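Long-range contact in AAEL008620-PA odorant-binding protein (Aedes aegypti, PDB 5V13), which specifically binds juvenile hormone in mosquito hemolymph, as a secreted member of the odorant-binding protein family: residues Y218-C232 with C245-V257. Residues are numbered along the deposited sequence; the frame is centred on the assembly and turned at random.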
loop_
_atom_site.group_PDB
_atom_site.type_symbol
_atom_site.label_atom_id
_atom_site.label_comp_id
_atom_site.label_asym_id
_atom_site.label_seq_id
_atom_site.Cartn_x
_atom_site.Cartn_y
_atom_site.Cartn_z
ATOM N N TYR B 218 26.354 -9.549 -12.389
ATOM C CA TYR B 218 27.734 -9.511 -11.911
ATOM C C TYR B 218 28.531 -8.454 -12.661
ATOM O O TYR B 218 29.239 -7.646 -12.050
ATOM C CB TYR B 218 28.396 -10.887 -12.044
ATOM C CG TYR B 218 28.370 -11.688 -10.751
ATOM C CD1 TYR B 218 27.184 -12.255 -10.293
ATOM C CD2 TYR B 218 29.523 -11.859 -9.984
ATOM C CE1 TYR B 218 27.141 -12.974 -9.109
ATOM C CE2 TYR B 218 29.495 -12.584 -8.793
ATOM C CZ TYR B 218 28.297 -13.142 -8.366
ATOM O OH TYR B 218 28.236 -13.858 -7.188
ATOM N N GLU B 219 28.399 -8.425 -13.991
ATOM C CA GLU B 219 29.162 -7.469 -14.793
ATOM C C GLU B 219 28.755 -6.027 -14.487
ATOM O O GLU B 219 29.616 -5.152 -14.349
ATOM C CB GLU B 219 28.990 -7.790 -16.279
ATOM C CG GLU B 219 29.683 -9.088 -16.702
ATOM C CD GLU B 219 29.407 -9.478 -18.150
ATOM O OE1 GLU B 219 29.934 -10.523 -18.595
ATOM O OE2 GLU B 219 28.660 -8.752 -18.839
ATOM N N ALA B 220 27.448 -5.766 -14.349
ATOM C CA ALA B 220 26.991 -4.411 -14.047
ATOM C C ALA B 220 27.489 -3.931 -12.689
ATOM O O ALA B 220 27.699 -2.728 -12.496
ATOM C CB ALA B 220 25.463 -4.344 -14.097
ATOM N N ALA B 221 27.676 -4.845 -11.737
ATOM C CA ALA B 221 28.226 -4.496 -10.433
ATOM C C ALA B 221 29.743 -4.357 -10.446
ATOM O O ALA B 221 30.324 -3.976 -9.421
ATOM C CB ALA B 221 27.820 -5.545 -9.397
ATOM N N GLY B 222 30.392 -4.655 -11.570
ATOM C CA GLY B 222 31.840 -4.626 -11.634
ATOM C C GLY B 222 32.519 -5.861 -11.089
ATOM O O GLY B 222 33.704 -5.801 -10.741
ATOM N N LYS B 223 31.801 -6.982 -11.001
ATOM C CA LYS B 223 32.327 -8.225 -10.449
ATOM C C LYS B 223 32.407 -9.332 -11.491
ATOM O O LYS B 223 32.464 -10.513 -11.131
ATOM C CB LYS B 223 31.470 -8.685 -9.272
ATOM C CG LYS B 223 31.277 -7.645 -8.197
ATOM C CD LYS B 223 32.594 -7.309 -7.522
ATOM C CE LYS B 223 32.422 -6.193 -6.517
ATOM N NZ LYS B 223 33.738 -5.705 -6.009
ATOM N N GLY B 224 32.394 -8.985 -12.774
ATOM C CA GLY B 224 32.532 -9.983 -13.814
ATOM C C GLY B 224 33.977 -10.373 -14.050
ATOM O O GLY B 224 34.669 -9.741 -14.855
ATOM N N ALA B 225 34.445 -11.407 -13.356
ATOM C CA ALA B 225 35.826 -11.862 -13.442
ATOM C C ALA B 225 35.899 -13.235 -14.102
ATOM O O ALA B 225 34.895 -13.938 -14.257
ATOM C CB ALA B 225 36.475 -11.900 -12.052
ATOM N N ALA B 226 37.118 -13.613 -14.496
ATOM C CA ALA B 226 37.320 -14.900 -15.159
ATOM C C ALA B 226 37.070 -16.066 -14.207
ATOM O O ALA B 226 36.546 -17.109 -14.620
ATOM C CB ALA B 226 38.730 -14.974 -15.747
ATOM N N ASP B 227 37.427 -15.914 -12.926
ATOM C CA ASP B 227 37.188 -16.971 -11.951
ATOM C C ASP B 227 35.743 -17.019 -11.465
ATOM O O ASP B 227 35.483 -17.555 -10.383
ATOM C CB ASP B 227 38.147 -16.840 -10.764
ATOM C CG ASP B 227 39.146 -17.995 -10.698
ATOM O OD1 ASP B 227 39.119 -18.852 -11.609
ATOM O OD2 ASP B 227 39.953 -18.051 -9.741
ATOM N N MET B 228 34.804 -16.465 -12.232
ATOM C CA MET B 228 33.397 -16.802 -12.071
ATOM C C MET B 228 32.996 -17.984 -12.939
ATOM O O MET B 228 31.992 -18.641 -12.643
ATOM C CB MET B 228 32.507 -15.598 -12.398
ATOM C CG MET B 228 32.571 -14.485 -11.362
ATOM S SD MET B 228 32.208 -15.053 -9.683
ATOM C CE MET B 228 30.532 -15.658 -9.858
ATOM N N ALA B 229 33.754 -18.253 -14.000
ATOM C CA ALA B 229 33.656 -19.477 -14.801
ATOM C C ALA B 229 32.253 -19.549 -15.403
ATOM O O ALA B 229 31.822 -18.583 -16.052
ATOM C CB ALA B 229 34.069 -20.664 -13.937
ATOM N N ASP B 230 31.521 -20.644 -15.226
ATOM C CA ASP B 230 30.214 -20.826 -15.840
ATOM C C ASP B 230 29.104 -20.057 -15.129
ATOM O O ASP B 230 27.937 -20.205 -15.510
ATOM C CB ASP B 230 29.864 -22.319 -15.878
ATOM C CG ASP B 230 29.702 -22.919 -14.488
ATOM O OD1 ASP B 230 30.275 -22.365 -13.523
ATOM O OD2 ASP B 230 28.995 -23.944 -14.359
ATOM N N TYR B 231 29.432 -19.248 -14.118
ATOM C CA TYR B 231 28.434 -18.548 -13.304
ATOM C C TYR B 231 27.417 -19.513 -12.700
ATOM O O TYR B 231 26.239 -19.177 -12.549
ATOM C CB TYR B 231 27.726 -17.445 -14.102
ATOM C CG TYR B 231 28.575 -16.208 -14.243
ATOM C CD1 TYR B 231 28.572 -15.224 -13.260
ATOM C CD2 TYR B 231 29.405 -16.035 -15.346
ATOM C CE1 TYR B 231 29.370 -14.097 -13.376
ATOM C CE2 TYR B 231 30.201 -14.911 -15.472
ATOM C CZ TYR B 231 30.178 -13.944 -14.483
ATOM O OH TYR B 231 30.975 -12.825 -14.607
ATOM N N CYS B 232 27.876 -20.721 -12.355
ATOM C CA CYS B 232 27.088 -21.707 -11.619
ATOM C C CYS B 232 25.933 -22.262 -12.448
ATOM O O CYS B 232 24.938 -22.732 -11.899
ATOM C CB CYS B 232 26.576 -21.132 -10.285
ATOM S SG CYS B 232 27.906 -20.844 -9.069
ATOM N N CYS B 245 26.830 -22.167 -4.485
ATOM C CA CYS B 245 27.812 -22.168 -5.564
ATOM C C CYS B 245 28.374 -20.764 -5.793
ATOM O O CYS B 245 29.590 -20.595 -5.918
ATOM C CB CYS B 245 27.191 -22.738 -6.839
ATOM S SG CYS B 245 28.298 -22.708 -8.296
ATOM N N LEU B 246 27.510 -19.743 -5.819
ATOM C CA LEU B 246 27.985 -18.377 -6.032
ATOM C C LEU B 246 28.817 -17.881 -4.854
ATOM O O LEU B 246 29.863 -17.254 -5.052
ATOM C CB LEU B 246 26.804 -17.434 -6.277
ATOM C CG LEU B 246 26.045 -17.609 -7.596
ATOM C CD1 LEU B 246 24.801 -16.749 -7.616
ATOM C CD2 LEU B 246 26.940 -17.285 -8.801
ATOM N N ARG B 247 28.364 -18.135 -3.623
ATOM C CA ARG B 247 29.114 -17.674 -2.461
ATOM C C ARG B 247 30.506 -18.296 -2.413
ATOM O O ARG B 247 31.464 -17.636 -1.993
ATOM C CB ARG B 247 28.335 -17.973 -1.177
ATOM C CG ARG B 247 29.045 -17.513 0.089
ATOM C CD ARG B 247 28.181 -17.620 1.335
ATOM N NE ARG B 247 28.953 -17.227 2.508
ATOM C CZ ARG B 247 28.423 -16.819 3.655
ATOM N NH1 ARG B 247 27.105 -16.748 3.800
ATOM N NH2 ARG B 247 29.218 -16.481 4.657
ATOM N N ASP B 248 30.652 -19.539 -2.882
ATOM C CA ASP B 248 31.968 -20.177 -2.904
ATOM C C ASP B 248 32.927 -19.537 -3.901
ATOM O O ASP B 248 34.133 -19.803 -3.842
ATOM C CB ASP B 248 31.842 -21.664 -3.236
ATOM C CG ASP B 248 31.504 -22.510 -2.025
ATOM O OD1 ASP B 248 31.729 -22.054 -0.882
ATOM O OD2 ASP B 248 31.028 -23.646 -2.223
ATOM N N LYS B 249 32.424 -18.736 -4.834
ATOM C CA LYS B 249 33.286 -18.009 -5.752
ATOM C C LYS B 249 33.622 -16.612 -5.250
ATOM O O LYS B 249 34.367 -15.889 -5.918
ATOM C CB LYS B 249 32.624 -17.944 -7.133
ATOM C CG LYS B 249 32.512 -19.323 -7.778
ATOM C CD LYS B 249 31.854 -19.287 -9.140
ATOM C CE LYS B 249 32.388 -20.414 -10.020
ATOM N NZ LYS B 249 32.295 -21.740 -9.359
ATOM N N GLY B 250 33.093 -16.217 -4.093
ATOM C CA GLY B 250 33.440 -14.946 -3.484
ATOM C C GLY B 250 32.266 -14.357 -2.727
ATOM O O GLY B 250 31.328 -13.835 -3.344
ATOM N N ALA B 251 32.289 -14.452 -1.395
ATOM C CA ALA B 251 31.123 -14.057 -0.609
ATOM C C ALA B 251 30.891 -12.550 -0.673
ATOM O O ALA B 251 29.755 -12.096 -0.856
ATOM C CB ALA B 251 31.282 -14.518 0.840
ATOM N N ASP B 252 31.957 -11.758 -0.527
ATOM C CA ASP B 252 31.801 -10.306 -0.591
ATOM C C ASP B 252 31.285 -9.859 -1.959
ATOM O O ASP B 252 30.430 -8.967 -2.044
ATOM C CB ASP B 252 33.123 -9.615 -0.261
ATOM C CG ASP B 252 33.513 -9.756 1.207
ATOM O OD1 ASP B 252 32.687 -10.240 2.015
ATOM O OD2 ASP B 252 34.651 -9.376 1.553
ATOM N N SER B 253 31.789 -10.469 -3.041
ATOM C CA SER B 253 31.278 -10.137 -4.369
ATOM C C SER B 253 29.795 -10.459 -4.491
ATOM O O SER B 253 29.026 -9.666 -5.055
ATOM C CB SER B 253 32.065 -10.875 -5.452
ATOM O OG SER B 253 33.382 -10.370 -5.550
ATOM N N LEU B 254 29.369 -11.618 -3.978
ATOM C CA LEU B 254 27.955 -11.974 -4.074
ATOM C C LEU B 254 27.076 -10.971 -3.333
ATOM O O LEU B 254 26.022 -10.573 -3.838
ATOM C CB LEU B 254 27.717 -13.388 -3.545
ATOM C CG LEU B 254 26.254 -13.834 -3.480
ATOM C CD1 LEU B 254 25.588 -13.731 -4.863
ATOM C CD2 LEU B 254 26.165 -15.264 -2.926
ATOM N N VAL B 255 27.490 -10.542 -2.135
ATOM C CA VAL B 255 26.702 -9.535 -1.426
ATOM C C VAL B 255 26.636 -8.250 -2.241
ATOM O O VAL B 255 25.568 -7.637 -2.381
ATOM C CB VAL B 255 27.271 -9.286 -0.018
ATOM C CG1 VAL B 255 26.617 -8.063 0.608
ATOM C CG2 VAL B 255 27.026 -10.491 0.880
ATOM N N ALA B 256 27.768 -7.844 -2.822
ATOM C CA ALA B 256 27.804 -6.615 -3.609
ATOM C C ALA B 256 26.855 -6.687 -4.797
ATOM O O ALA B 256 26.123 -5.726 -5.072
ATOM C CB ALA B 256 29.233 -6.340 -4.079
ATOM N N VAL B 257 26.846 -7.818 -5.513
ATOM C CA VAL B 257 25.989 -7.944 -6.686
ATOM C C VAL B 257 24.520 -7.897 -6.287
ATOM O O VAL B 257 23.718 -7.202 -6.922
ATOM C CB VAL B 257 26.312 -9.232 -7.470
ATOM C CG1 VAL B 257 25.287 -9.434 -8.586
ATOM C CG2 VAL B 257 27.731 -9.195 -8.040
HETATM O O HOH W 1 30.367 -14.584 -5.833
HETATM O O HOH W 2 36.242 -17.145 -7.798
#
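Between Ala221 and Val257 the CA atoms are 5.6 Å apart, and between Cys232 and Cys245 6.1 Å, so the loop following helix 211-220 runs antiparallel to residues 245-257, from Val257 back to Cys245. That helix closes in a Schellman motif at Gly222; a type I beta turn, Arg247 to Gly250, links helices 239-247 and 251-264. No direct hydrogen bond joins the two segments. Val257 sets CG2 over the middle of the Tyr218 ring, a CH-pi contact 3.6 Å from the centroid and 6° off the ring normal. Tyr218 OH reaches on to Leu254 CD1, 3.5 Å away, and gives its proton to a water that in turn donates to the carbonyls of Leu246 and Gly250, tying the phenol to the end of helix 239-247 and the start of helix 251-264. Lys223, bent at chi2 (-65°), lays its CD beside Ser253 OG. Further along, Met228 folds its thioether against Lys249, SD to CB 3.9 Å, and a second water bridges the carbonyls of Asp227 and Lys249. Trp202 packs on Leu246, Leu254 and Val257 as well. The Cys232-Cys245 disulfide (chi3 -92°), with Leu246 CD2 3.7 Å from Cys232 SG, ties loop to helix, consistent with the disulfide-braced, all-helical odorant-binding protein fold.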